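Local coordinates for oxysterol-binding protein homolog 1 (PDB 5H28) that transfers sterols and other lipids between membranes and is targeted to the nucleus-vacuole junction by its ankyrin-repeat domain, the part in this structure, at residues A[112-117]-A[138-143]; A[142-147]-A[173-178]; A[152-155]-A[161-164]; A[189-194]-A[223-228]. All blocks are in the same frame, centred on the assembly; numbering follows the deposited sequence.

Interaction 1 of 4, residues A[112-117]-A[138-143]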
loop_
_atom_site.group_PDB
_atom_site.type_symbol
_atom_site.label_atom_id
_atom_site.label_comp_id
_atom_site.label_asym_id
_atom_site.label_seq_id
_atom_site.Cartn_x
_atom_site.Cartn_y
_atom_site.Cartn_z
ATOM N N ASN A 112 0.629 -5.634 -2.129
ATOM C CA ASN A 112 1.538 -4.812 -1.341
ATOM C C ASN A 112 2.874 -5.540 -1.381
ATOM O O ASN A 112 3.111 -6.461 -0.593
ATOM C CB ASN A 112 1.090 -4.669 0.115
ATOM C CG ASN A 112 2.039 -3.793 0.915
ATOM O OD1 ASN A 112 3.051 -3.326 0.389
ATOM N ND2 ASN A 112 1.726 -3.568 2.184
ATOM N N ASP A 113 3.740 -5.139 -2.308
ATOM C CA ASP A 113 5.042 -5.773 -2.460
ATOM C C ASP A 113 6.084 -5.298 -1.452
ATOM O O ASP A 113 7.251 -5.656 -1.557
ATOM C CB ASP A 113 5.558 -5.580 -3.898
ATOM C CG ASP A 113 5.713 -4.117 -4.288
ATOM O OD1 ASP A 113 5.093 -3.249 -3.643
ATOM O OD2 ASP A 113 6.450 -3.836 -5.263
ATOM N N CYS A 114 5.660 -4.515 -0.464
ATOM C CA CYS A 114 6.592 -4.011 0.544
ATOM C C CYS A 114 6.522 -4.752 1.871
ATOM O O CYS A 114 7.232 -4.404 2.811
ATOM C CB CYS A 114 6.356 -2.522 0.791
ATOM S SG CYS A 114 6.810 -1.482 -0.603
ATOM N N VAL A 115 5.670 -5.765 1.958
ATOM C CA VAL A 115 5.547 -6.534 3.189
ATOM C C VAL A 115 6.874 -7.219 3.530
ATOM O O VAL A 115 7.532 -7.796 2.664
ATOM C CB VAL A 115 4.437 -7.602 3.063
ATOM C CG1 VAL A 115 4.370 -8.439 4.333
ATOM C CG2 VAL A 115 3.090 -6.929 2.812
ATOM N N LEU A 116 7.266 -7.152 4.800
ATOM C CA LEU A 116 8.507 -7.779 5.245
ATOM C C LEU A 116 8.175 -9.069 5.982
ATOM O O LEU A 116 7.205 -9.116 6.738
ATOM C CB LEU A 116 9.266 -6.844 6.197
ATOM C CG LEU A 116 9.601 -5.449 5.669
ATOM C CD1 LEU A 116 10.232 -4.611 6.773
ATOM C CD2 LEU A 116 10.532 -5.573 4.486
ATOM N N ASN A 117 8.956 -10.121 5.751
ATOM C CA ASN A 117 8.713 -11.370 6.465
ATOM C C ASN A 117 9.456 -11.296 7.802
ATOM O O ASN A 117 10.019 -10.249 8.135
ATOM C CB ASN A 117 9.139 -12.600 5.632
ATOM C CG ASN A 117 10.624 -12.629 5.306
ATOM O OD1 ASN A 117 11.416 -11.893 5.883
ATOM N ND2 ASN A 117 11.006 -13.507 4.378
ATOM N N VAL A 138 11.667 -3.135 -11.867
ATOM C CA VAL A 138 11.128 -2.280 -12.911
ATOM C C VAL A 138 9.635 -2.049 -12.699
ATOM O O VAL A 138 9.155 -0.925 -12.840
ATOM C CB VAL A 138 11.378 -2.883 -14.311
ATOM C CG1 VAL A 138 10.726 -2.020 -15.381
ATOM C CG2 VAL A 138 12.878 -2.978 -14.565
ATOM N N LYS A 139 8.898 -3.101 -12.348
ATOM C CA LYS A 139 7.466 -2.942 -12.114
ATOM C C LYS A 139 7.222 -2.010 -10.933
ATOM O O LYS A 139 6.315 -1.178 -10.961
ATOM C CB LYS A 139 6.799 -4.299 -11.868
ATOM C CG LYS A 139 6.509 -5.070 -13.147
ATOM C CD LYS A 139 5.754 -6.351 -12.854
ATOM C CE LYS A 139 5.261 -7.009 -14.130
ATOM N NZ LYS A 139 4.268 -6.149 -14.844
ATOM N N ARG A 140 8.036 -2.134 -9.892
ATOM C CA ARG A 140 7.874 -1.255 -8.746
ATOM C C ARG A 140 8.176 0.192 -9.126
ATOM O O ARG A 140 7.446 1.105 -8.730
ATOM C CB ARG A 140 8.788 -1.666 -7.589
ATOM C CG ARG A 140 8.789 -0.627 -6.470
ATOM C CD ARG A 140 9.537 -1.079 -5.236
ATOM N NE ARG A 140 8.834 -2.143 -4.531
ATOM C CZ ARG A 140 9.243 -2.662 -3.379
ATOM N NH1 ARG A 140 8.550 -3.630 -2.803
ATOM N NH2 ARG A 140 10.347 -2.207 -2.804
ATOM N N SER A 141 9.241 0.405 -9.897
ATOM C CA SER A 141 9.608 1.764 -10.286
ATOM C C SER A 141 8.506 2.411 -11.116
ATOM O O SER A 141 8.226 3.603 -10.964
ATOM C CB SER A 141 10.943 1.777 -11.046
ATOM O OG SER A 141 10.871 1.075 -12.272
ATOM N N THR A 142 7.864 1.624 -11.972
ATOM C CA THR A 142 6.784 2.142 -12.797
ATOM C C THR A 142 5.612 2.531 -11.902
ATOM O O THR A 142 5.028 3.607 -12.058
ATOM C CB THR A 142 6.324 1.096 -13.835
ATOM O OG1 THR A 142 7.394 0.842 -14.756
ATOM C CG2 THR A 142 5.116 1.597 -14.605
ATOM N N TYR A 143 5.279 1.664 -10.952
ATOM C CA TYR A 143 4.178 1.939 -10.036
ATOM C C TYR A 143 4.460 3.188 -9.203
ATOM O O TYR A 143 3.567 4.001 -8.968
ATOM C CB TYR A 143 3.943 0.755 -9.093
ATOM C CG TYR A 143 2.878 1.039 -8.061
ATOM C CD1 TYR A 143 1.526 1.012 -8.401
ATOM C CD2 TYR A 143 3.223 1.389 -6.758
ATOM C CE1 TYR A 143 0.545 1.327 -7.468
ATOM C CE2 TYR A 143 2.251 1.708 -5.816
ATOM C CZ TYR A 143 0.912 1.675 -6.180
ATOM O OH TYR A 143 -0.059 1.994 -5.260
#
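Asp113 and Arg140 bring the two backbones closest, CA to CA 8.2 Å, where a type I beta turn from Asn112 to Val115, in the loop after helix 99-106, faces the side of helix 130-156; its first residues fall in the predicted second ankyrin repeat. Arg140 reaches across with CG anti to its backbone N (chi1 171°) and a bend at chi3 that swings the guanidinium against the turn. Arg140 NE donates to Asp113 OD2 at 3.0 Å in a salt bridge. Asp113 OD2 lies in the plane of the guanidinium, yet is met from above the carboxylate plane, the two planes standing 87° apart. Arg140 NH1 comes within 2.7 Å of Asp113 O at an angle too poor for a hydrogen bond, and Cys114 SG sits over one guanidinium face, 3.5 Å from Arg140 NH1. Asn112 braces the turn, its OD1 accepting from Cys114 N in an Asx turn. A leucine replacing Arg140 would probably leave Asp113 OD2 without this cationic mate and Gln122 OE1 without the hydrogen bond from Arg140 NH2. Asp113 OD1 is salt-bridged to Arg171, so the buried aspartate answers two cations. Asp113 also packs on Leu90 (helix 89-95), Leu106 (helix 99-106) and Leu175 (helix 172-175).

Interaction 2 of 4, residues A[142-147]-A[173-178]; sequences TYVAET and AELLDI
Leu175 is the centre of this contact, in which the end of the short helix 172-175 packs on the flank of the long helix 130-156 in the ankyrin domain, and Tyr143 and Val144 receive the leucine side chain. Its two methyls divide the work. Leu175 CD1 lies 3.7 Å from Tyr143 CD2, coming obliquely to the ring, and Leu175 CD2 lies 4.1 Å from Val144 CG2. Val144 CG1 stands 4.0 Å from Leu175 O, chi1 of 169° turning this methyl beside its own carbonyl carbon. One turn further on, Thr147 faces Leu176, the first residue to leave helical geometry, and the methyls Thr147 CG2 and Leu176 CD2 stand 4.2 Å apart. Thr147 OG1 stays by its own helix, near Tyr143 O, 3.1 Å above the plane of the Tyr143 ring toward its rim, while the phenol OH is hydrogen-bonded to Asn172 and the ring makes a cation-pi contact with Arg171. A water joins the backbones, donating to Val144 O at 2.9 Å and to Leu175 O at 2.8 Å. The side chains thus meet through methyls and a ring and give shape but little direction, while the two carbonyl oxygens, both acceptors, are linked through the water.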
loop_
_atom_site.group_PDB
_atom_site.type_symbol
_atom_site.label_atom_id
_atom_site.label_comp_id
_atom_site.label_asym_id
_atom_site.label_seq_id
_atom_site.Cartn_x
_atom_site.Cartn_y
_atom_site.Cartn_z
ATOM N N THR A 142 7.864 1.624 -11.972
ATOM C CA THR A 142 6.784 2.142 -12.797
ATOM C C THR A 142 5.612 2.531 -11.902
ATOM O O THR A 142 5.028 3.607 -12.058
ATOM C CB THR A 142 6.324 1.096 -13.835
ATOM O OG1 THR A 142 7.394 0.842 -14.756
ATOM C CG2 THR A 142 5.116 1.597 -14.605
ATOM N N TYR A 143 5.279 1.664 -10.952
ATOM C CA TYR A 143 4.178 1.939 -10.036
ATOM C C TYR A 143 4.460 3.188 -9.203
ATOM O O TYR A 143 3.567 4.001 -8.968
ATOM C CB TYR A 143 3.943 0.755 -9.093
ATOM C CG TYR A 143 2.878 1.039 -8.061
ATOM C CD1 TYR A 143 1.526 1.012 -8.401
ATOM C CD2 TYR A 143 3.223 1.389 -6.758
ATOM C CE1 TYR A 143 0.545 1.327 -7.468
ATOM C CE2 TYR A 143 2.251 1.708 -5.816
ATOM C CZ TYR A 143 0.912 1.675 -6.180
ATOM O OH TYR A 143 -0.059 1.994 -5.260
ATOM N N VAL A 144 5.698 3.331 -8.743
ATOM C CA VAL A 144 6.073 4.488 -7.943
ATOM C C VAL A 144 5.876 5.779 -8.737
ATOM O O VAL A 144 5.329 6.755 -8.220
ATOM C CB VAL A 144 7.544 4.375 -7.469
ATOM C CG1 VAL A 144 8.014 5.695 -6.869
ATOM C CG2 VAL A 144 7.662 3.264 -6.434
ATOM N N ALA A 145 6.308 5.778 -9.994
ATOM C CA ALA A 145 6.164 6.963 -10.831
ATOM C C ALA A 145 4.694 7.272 -11.100
ATOM O O ALA A 145 4.273 8.428 -11.032
ATOM C CB ALA A 145 6.914 6.775 -12.150
ATOM N N GLU A 146 3.907 6.245 -11.397
ATOM C CA GLU A 146 2.490 6.462 -11.672
ATOM C C GLU A 146 1.732 6.929 -10.434
ATOM O O GLU A 146 0.808 7.733 -10.535
ATOM C CB GLU A 146 1.858 5.194 -12.248
ATOM C CG GLU A 146 2.359 4.874 -13.651
ATOM C CD GLU A 146 1.709 3.646 -14.251
ATOM O OE1 GLU A 146 1.945 3.378 -15.448
ATOM O OE2 GLU A 146 0.968 2.945 -13.530
ATOM N N THR A 147 2.131 6.439 -9.266
ATOM C CA THR A 147 1.480 6.832 -8.022
ATOM C C THR A 147 1.849 8.270 -7.650
ATOM O O THR A 147 1.034 9.000 -7.084
ATOM C CB THR A 147 1.850 5.852 -6.892
ATOM O OG1 THR A 147 1.237 4.585 -7.166
ATOM C CG2 THR A 147 1.360 6.358 -5.538
ATOM N N ALA A 173 1.865 3.366 1.682
ATOM C CA ALA A 173 2.437 3.781 2.955
ATOM C C ALA A 173 3.963 3.795 2.862
ATOM O O ALA A 173 4.623 4.600 3.519
ATOM C CB ALA A 173 1.987 2.838 4.057
ATOM N N GLU A 174 4.520 2.907 2.039
ATOM C CA GLU A 174 5.967 2.824 1.866
ATOM C C GLU A 174 6.473 3.271 0.496
ATOM O O GLU A 174 7.653 3.590 0.347
ATOM C CB GLU A 174 6.453 1.393 2.124
ATOM C CG GLU A 174 7.143 1.190 3.466
ATOM C CD GLU A 174 6.236 1.462 4.648
ATOM O OE1 GLU A 174 5.209 0.763 4.786
ATOM O OE2 GLU A 174 6.548 2.378 5.440
ATOM N N LEU A 175 5.598 3.300 -0.507
ATOM C CA LEU A 175 6.029 3.696 -1.846
ATOM C C LEU A 175 5.726 5.137 -2.235
ATOM O O LEU A 175 6.134 5.596 -3.303
ATOM C CB LEU A 175 5.454 2.738 -2.891
ATOM C CG LEU A 175 6.013 1.315 -2.782
ATOM C CD1 LEU A 175 5.514 0.484 -3.947
ATOM C CD2 LEU A 175 7.538 1.350 -2.771
ATOM N N LEU A 176 4.999 5.841 -1.377
ATOM C CA LEU A 176 4.687 7.246 -1.610
ATOM C C LEU A 176 5.009 7.985 -0.319
ATOM O O LEU A 176 4.318 7.828 0.685
ATOM C CB LEU A 176 3.209 7.448 -1.962
ATOM C CG LEU A 176 2.798 8.924 -2.097
ATOM C CD1 LEU A 176 3.581 9.578 -3.233
ATOM C CD2 LEU A 176 1.306 9.028 -2.361
ATOM N N ASP A 177 6.076 8.773 -0.346
ATOM C CA ASP A 177 6.496 9.531 0.825
ATOM C C ASP A 177 5.950 10.949 0.739
ATOM O O ASP A 177 6.391 11.747 -0.089
ATOM C CB ASP A 177 8.025 9.553 0.906
ATOM C CG ASP A 177 8.539 10.271 2.139
ATOM O OD1 ASP A 177 7.725 10.661 3.003
ATOM O OD2 ASP A 177 9.771 10.440 2.243
ATOM N N ILE A 178 4.990 11.253 1.604
ATOM C CA ILE A 178 4.369 12.570 1.627
ATOM C C ILE A 178 5.416 13.652 1.904
ATOM O O ILE A 178 5.237 14.808 1.528
ATOM C CB ILE A 178 3.236 12.620 2.693
ATOM C CG1 ILE A 178 2.398 13.888 2.519
ATOM C CG2 ILE A 178 3.823 12.542 4.096
ATOM C CD1 ILE A 178 1.158 13.912 3.389
HETATM O O HOH W 1 5.114 7.221 -5.404
#

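Interaction 3 of 4, residues A[152-155]-A[161-164]; sequences RTAF and GHLE
Ala154 and Leu163 face each other inside a helix-turn-helix element of the all-alpha ankyrin domain, in which the end of helix 130-156 and the start of helix 160-167 pack against each other across a short turn. Their CA atoms are 5.7 Å apart, a close approach allowed by the small side chain of Ala154. Its methyl points at the second helix and is received by two residues in succession. On one side it lies over one face of the His162 ring in a CH-pi contact, Ala154 CB standing 4.0 Å from the ring centroid and 29° off the normal, with His162 ND1 the nearest ring atom at 3.7 Å. The ring is steadied at its far nitrogen, where NE2 is hydrogen-bonded to Glu150 OE1, one turn earlier on helix 130-156. On the other side Leu163 CD2 lies 3.6 Å from Ala154 CB and continues to the backbone, 3.8 Å from Phe155 N. Leu163 also packs on Met201 and Trp204 of helix 199-207, which places it where three helices meet. Substituting an alanine for Leu163 would probably open a gap beside the Ala154 methyl and take away the packing that Met201 and Trp204 receive from it. Of the Phe155 side chain, CB makes the contact, because chi1 of 67° puts CG between the backbone N and carbonyl carbon and carries the ring back over its own helix, edge-to-face with Phe151. One face of the Phe155 ring is covered by Arg152 CA, which lies 3.5 Å above its plane near the rim.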
loop_
_atom_site.group_PDB
_atom_site.type_symbol
_atom_site.label_atom_id
_atom_site.label_comp_id
_atom_site.label_asym_id
_atom_site.label_seq_id
_atom_site.Cartn_x
_atom_site.Cartn_y
_atom_site.Cartn_z
ATOM N N ARG A 152 -0.209 13.767 -7.328
ATOM C CA ARG A 152 -0.200 15.140 -7.848
ATOM C C ARG A 152 -1.558 15.510 -8.430
ATOM O O ARG A 152 -2.047 16.622 -8.231
ATOM C CB ARG A 152 0.856 15.317 -8.946
ATOM C CG ARG A 152 2.311 15.216 -8.484
ATOM C CD ARG A 152 3.257 15.840 -9.514
ATOM N NE ARG A 152 3.171 15.213 -10.836
ATOM C CZ ARG A 152 3.782 14.082 -11.188
ATOM N NH1 ARG A 152 3.635 13.607 -12.417
ATOM N NH2 ARG A 152 4.542 13.424 -10.322
ATOM N N THR A 153 -2.163 14.581 -9.161
ATOM C CA THR A 153 -3.466 14.840 -9.759
ATOM C C THR A 153 -4.486 15.109 -8.664
ATOM O O THR A 153 -5.239 16.087 -8.726
ATOM C CB THR A 153 -3.936 13.642 -10.598
ATOM O OG1 THR A 153 -3.027 13.443 -11.685
ATOM C CG2 THR A 153 -5.334 13.892 -11.155
ATOM N N ALA A 154 -4.490 14.249 -7.650
ATOM C CA ALA A 154 -5.429 14.377 -6.549
ATOM C C ALA A 154 -5.245 15.656 -5.739
ATOM O O ALA A 154 -6.234 16.328 -5.424
ATOM C CB ALA A 154 -5.338 13.159 -5.641
ATOM N N PHE A 155 -4.013 16.024 -5.395
ATOM C CA PHE A 155 -3.891 17.246 -4.619
ATOM C C PHE A 155 -4.017 18.509 -5.458
ATOM O O PHE A 155 -4.517 19.518 -4.968
ATOM C CB PHE A 155 -2.634 17.262 -3.701
ATOM C CG PHE A 155 -1.290 17.313 -4.404
ATOM C CD1 PHE A 155 -0.897 18.422 -5.152
ATOM C CD2 PHE A 155 -0.359 16.290 -4.200
ATOM C CE1 PHE A 155 0.399 18.511 -5.672
ATOM C CE2 PHE A 155 0.931 16.372 -4.714
ATOM C CZ PHE A 155 1.315 17.481 -5.448
ATOM N N GLY A 161 -11.446 13.098 -1.646
ATOM C CA GLY A 161 -11.869 11.711 -1.695
ATOM C C GLY A 161 -10.760 10.863 -2.293
ATOM O O GLY A 161 -10.398 9.815 -1.760
ATOM N N HIS A 162 -10.211 11.327 -3.411
ATOM C CA HIS A 162 -9.131 10.611 -4.085
ATOM C C HIS A 162 -7.898 10.549 -3.181
ATOM O O HIS A 162 -7.254 9.506 -3.074
ATOM C CB HIS A 162 -8.790 11.308 -5.403
ATOM C CG HIS A 162 -7.929 10.495 -6.320
ATOM N ND1 HIS A 162 -7.552 10.941 -7.569
ATOM C CD2 HIS A 162 -7.359 9.275 -6.170
ATOM C CE1 HIS A 162 -6.785 10.033 -8.146
ATOM N NE2 HIS A 162 -6.653 9.013 -7.319
ATOM N N LEU A 163 -7.572 11.662 -2.526
ATOM C CA LEU A 163 -6.420 11.698 -1.626
ATOM C C LEU A 163 -6.563 10.678 -0.502
ATOM O O LEU A 163 -5.590 10.040 -0.112
ATOM C CB LEU A 163 -6.251 13.094 -1.023
ATOM C CG LEU A 163 -5.701 14.175 -1.955
ATOM C CD1 LEU A 163 -5.860 15.540 -1.301
ATOM C CD2 LEU A 163 -4.240 13.893 -2.257
ATOM N N GLU A 164 -7.781 10.533 0.015
ATOM C CA GLU A 164 -8.040 9.576 1.086
ATOM C C GLU A 164 -7.708 8.160 0.617
ATOM O O GLU A 164 -7.072 7.391 1.336
ATOM C CB GLU A 164 -9.508 9.635 1.512
ATOM C CG GLU A 164 -9.919 10.872 2.303
ATOM C CD GLU A 164 -9.312 10.914 3.695
ATOM O OE1 GLU A 164 -9.216 9.849 4.340
ATOM O OE2 GLU A 164 -8.946 12.017 4.153
#

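Interaction 4 of 4, residues A[189-194]-A[223-228]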
loop_
_atom_site.group_PDB
_atom_site.type_symbol
_atom_site.label_atom_id
_atom_site.label_comp_id
_atom_site.label_asym_id
_atom_site.label_seq_id
_atom_site.Cartn_x
_atom_site.Cartn_y
_atom_site.Cartn_z
ATOM N N VAL A 189 4.976 18.435 -1.214
ATOM C CA VAL A 189 3.590 18.869 -1.138
ATOM C C VAL A 189 3.183 19.893 -0.078
ATOM O O VAL A 189 2.493 20.859 -0.402
ATOM C CB VAL A 189 2.648 17.634 -1.103
ATOM C CG1 VAL A 189 2.770 16.903 0.215
ATOM C CG2 VAL A 189 1.215 18.065 -1.381
ATOM N N LEU A 190 3.591 19.712 1.173
ATOM C CA LEU A 190 3.212 20.686 2.193
ATOM C C LEU A 190 3.710 22.076 1.804
ATOM O O LEU A 190 2.952 23.047 1.842
ATOM C CB LEU A 190 3.768 20.290 3.571
ATOM C CG LEU A 190 3.458 21.262 4.719
ATOM C CD1 LEU A 190 1.958 21.566 4.760
ATOM C CD2 LEU A 190 3.937 20.662 6.043
ATOM N N HIS A 191 4.980 22.163 1.420
ATOM C CA HIS A 191 5.569 23.437 1.022
ATOM C C HIS A 191 4.767 24.105 -0.090
ATOM O O HIS A 191 4.512 25.311 -0.045
ATOM C CB HIS A 191 7.011 23.227 0.561
ATOM C CG HIS A 191 7.868 22.533 1.572
ATOM N ND1 HIS A 191 7.598 21.259 2.023
ATOM C CD2 HIS A 191 8.985 22.935 2.224
ATOM C CE1 HIS A 191 8.513 20.906 2.909
ATOM N NE2 HIS A 191 9.365 21.905 3.050
ATOM N N GLU A 192 4.362 23.319 -1.080
ATOM C CA GLU A 192 3.600 23.865 -2.189
ATOM C C GLU A 192 2.270 24.450 -1.746
ATOM O O GLU A 192 1.854 25.483 -2.256
ATOM C CB GLU A 192 3.381 22.801 -3.265
ATOM C CG GLU A 192 4.676 22.362 -3.928
ATOM C CD GLU A 192 5.520 23.542 -4.373
ATOM O OE1 GLU A 192 5.028 24.355 -5.183
ATOM O OE2 GLU A 192 6.675 23.664 -3.914
ATOM N N PHE A 193 1.602 23.819 -0.786
ATOM C CA PHE A 193 0.328 24.361 -0.341
ATOM C C PHE A 193 0.478 25.520 0.631
ATOM O O PHE A 193 -0.447 26.308 0.810
ATOM C CB PHE A 193 -0.563 23.246 0.203
ATOM C CG PHE A 193 -1.242 22.473 -0.886
ATOM C CD1 PHE A 193 -2.368 22.992 -1.524
ATOM C CD2 PHE A 193 -0.711 21.271 -1.340
ATOM C CE1 PHE A 193 -2.949 22.331 -2.598
ATOM C CE2 PHE A 193 -1.284 20.599 -2.418
ATOM C CZ PHE A 193 -2.407 21.131 -3.050
ATOM N N VAL A 194 1.649 25.638 1.246
ATOM C CA VAL A 194 1.898 26.772 2.125
ATOM C C VAL A 194 2.011 27.980 1.185
ATOM O O VAL A 194 1.438 29.045 1.442
ATOM C CB VAL A 194 3.210 26.590 2.920
ATOM C CG1 VAL A 194 3.622 27.908 3.558
ATOM C CG2 VAL A 194 3.009 25.546 4.009
ATOM N N ILE A 223 7.491 26.691 7.165
ATOM C CA ILE A 223 7.276 27.967 7.842
ATOM C C ILE A 223 7.993 29.143 7.174
ATOM O O ILE A 223 7.540 30.287 7.256
ATOM C CB ILE A 223 7.704 27.875 9.332
ATOM C CG1 ILE A 223 7.182 29.088 10.105
ATOM C CG2 ILE A 223 9.222 27.800 9.436
ATOM C CD1 ILE A 223 7.329 28.957 11.606
ATOM N N GLU A 224 9.103 28.862 6.503
ATOM C CA GLU A 224 9.865 29.912 5.842
ATOM C C GLU A 224 9.225 30.337 4.524
ATOM O O GLU A 224 9.681 31.278 3.881
ATOM C CB GLU A 224 11.304 29.440 5.612
ATOM C CG GLU A 224 11.985 28.969 6.888
ATOM C CD GLU A 224 13.384 28.437 6.651
ATOM O OE1 GLU A 224 13.565 27.630 5.713
ATOM O OE2 GLU A 224 14.301 28.815 7.412
ATOM N N LEU A 225 8.159 29.645 4.132
ATOM C CA LEU A 225 7.456 29.955 2.891
ATOM C C LEU A 225 6.188 30.766 3.145
ATOM O O LEU A 225 5.443 31.095 2.217
ATOM C CB LEU A 225 7.133 28.661 2.144
ATOM C CG LEU A 225 8.379 27.882 1.706
ATOM C CD1 LEU A 225 7.967 26.566 1.059
ATOM C CD2 LEU A 225 9.199 28.724 0.733
ATOM N N VAL A 226 5.942 31.075 4.414
ATOM C CA VAL A 226 4.794 31.885 4.796
ATOM C C VAL A 226 5.199 33.333 4.528
ATOM O O VAL A 226 6.379 33.675 4.641
ATOM C CB VAL A 226 4.474 31.728 6.304
ATOM C CG1 VAL A 226 3.369 32.689 6.711
ATOM C CG2 VAL A 226 4.055 30.298 6.602
ATOM N N ARG A 227 4.237 34.172 4.153
ATOM C CA ARG A 227 4.529 35.582 3.900
ATOM C C ARG A 227 5.197 36.172 5.134
ATOM O O ARG A 227 4.799 35.882 6.261
ATOM C CB ARG A 227 3.250 36.373 3.616
ATOM C CG ARG A 227 2.633 36.161 2.248
ATOM C CD ARG A 227 1.634 37.277 1.970
ATOM N NE ARG A 227 2.299 38.574 1.849
ATOM C CZ ARG A 227 1.688 39.751 1.961
ATOM N NH1 ARG A 227 0.385 39.807 2.201
ATOM N NH2 ARG A 227 2.380 40.875 1.823
ATOM N N LYS A 228 6.212 37.000 4.919
ATOM C CA LYS A 228 6.926 37.620 6.026
ATOM C C LYS A 228 6.078 38.705 6.684
ATOM O O LYS A 228 6.158 39.872 6.304
ATOM C CB LYS A 228 8.237 38.235 5.530
ATOM C CG LYS A 228 9.152 37.279 4.776
ATOM C CD LYS A 228 9.554 36.080 5.621
ATOM C CE LYS A 228 10.694 35.310 4.967
ATOM N NZ LYS A 228 10.394 34.952 3.554
HETATM O O HOH W 2 2.663 31.596 1.647
#
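Leu225 and Val226 are the two residues by which segment 223-228, in the loop after helix 199-207, grips helix 189-196 of the predicted third ankyrin repeat; a short 3-10 turn leads to them. Ile223 opens it: its CB is directed away from helix 189-196, the side chain packs on Glu251, and its carbonyl oxygen takes a weak bond from Val226 N. Glu224 turns its carboxylate back along the chain, OE1 accepting from Leu221 N. Leu225 drives its side chain at the helix. With CG anti to the carbonyl carbon (chi1 -63°), Leu225 CD1 is delivered 3.5 Å from His191 CB, near the plane of the imidazole and at its edge, and 3.8 Å from His191 O. The ring itself is anchored by NE2, hydrogen-bonded to Lys214 O. Nearer the backbone, Leu225 CB touches Val194 CG1 at 3.9 Å, the two side chains crossing at about a right angle. A water beside them donates to Val194 O at 2.8 Å and to Leu225 O at 2.9 Å. Val226 follows with CG2 3.9 Å from the same Val194 CG1, so one valine methyl serves two successive residues. Arg227 leads off toward Asp243. The segment touches both helix 189-196 and helix 241-256 (Val226 on Leu250), which also meet each other through Val194 and Leu246; Leu190 and Phe193 pack on helix 199-207.

Overall arrangement
Interactions 1, 2 and 3 follow one another along helix 130-156, whereas interaction 4 joins helix 189-196 to a later loop. Interaction 1 is ionic, with one buried aspartate at its centre. It abuts interaction 2 through Cys114 SG and Leu175 CG, 3.6 Å apart, and shares Tyr143 with it. Interaction 2 is nearer the surface and interaction 4 buried, yet both set a leucine against a helix and bridge two carbonyls by water. Interaction 3 is partly buried and rests on methyl and imidazole packing. It meets interaction 4 where Phe155 O lies 3.3 Å from Phe193 CZ, so the packing runs on to helix 189-196.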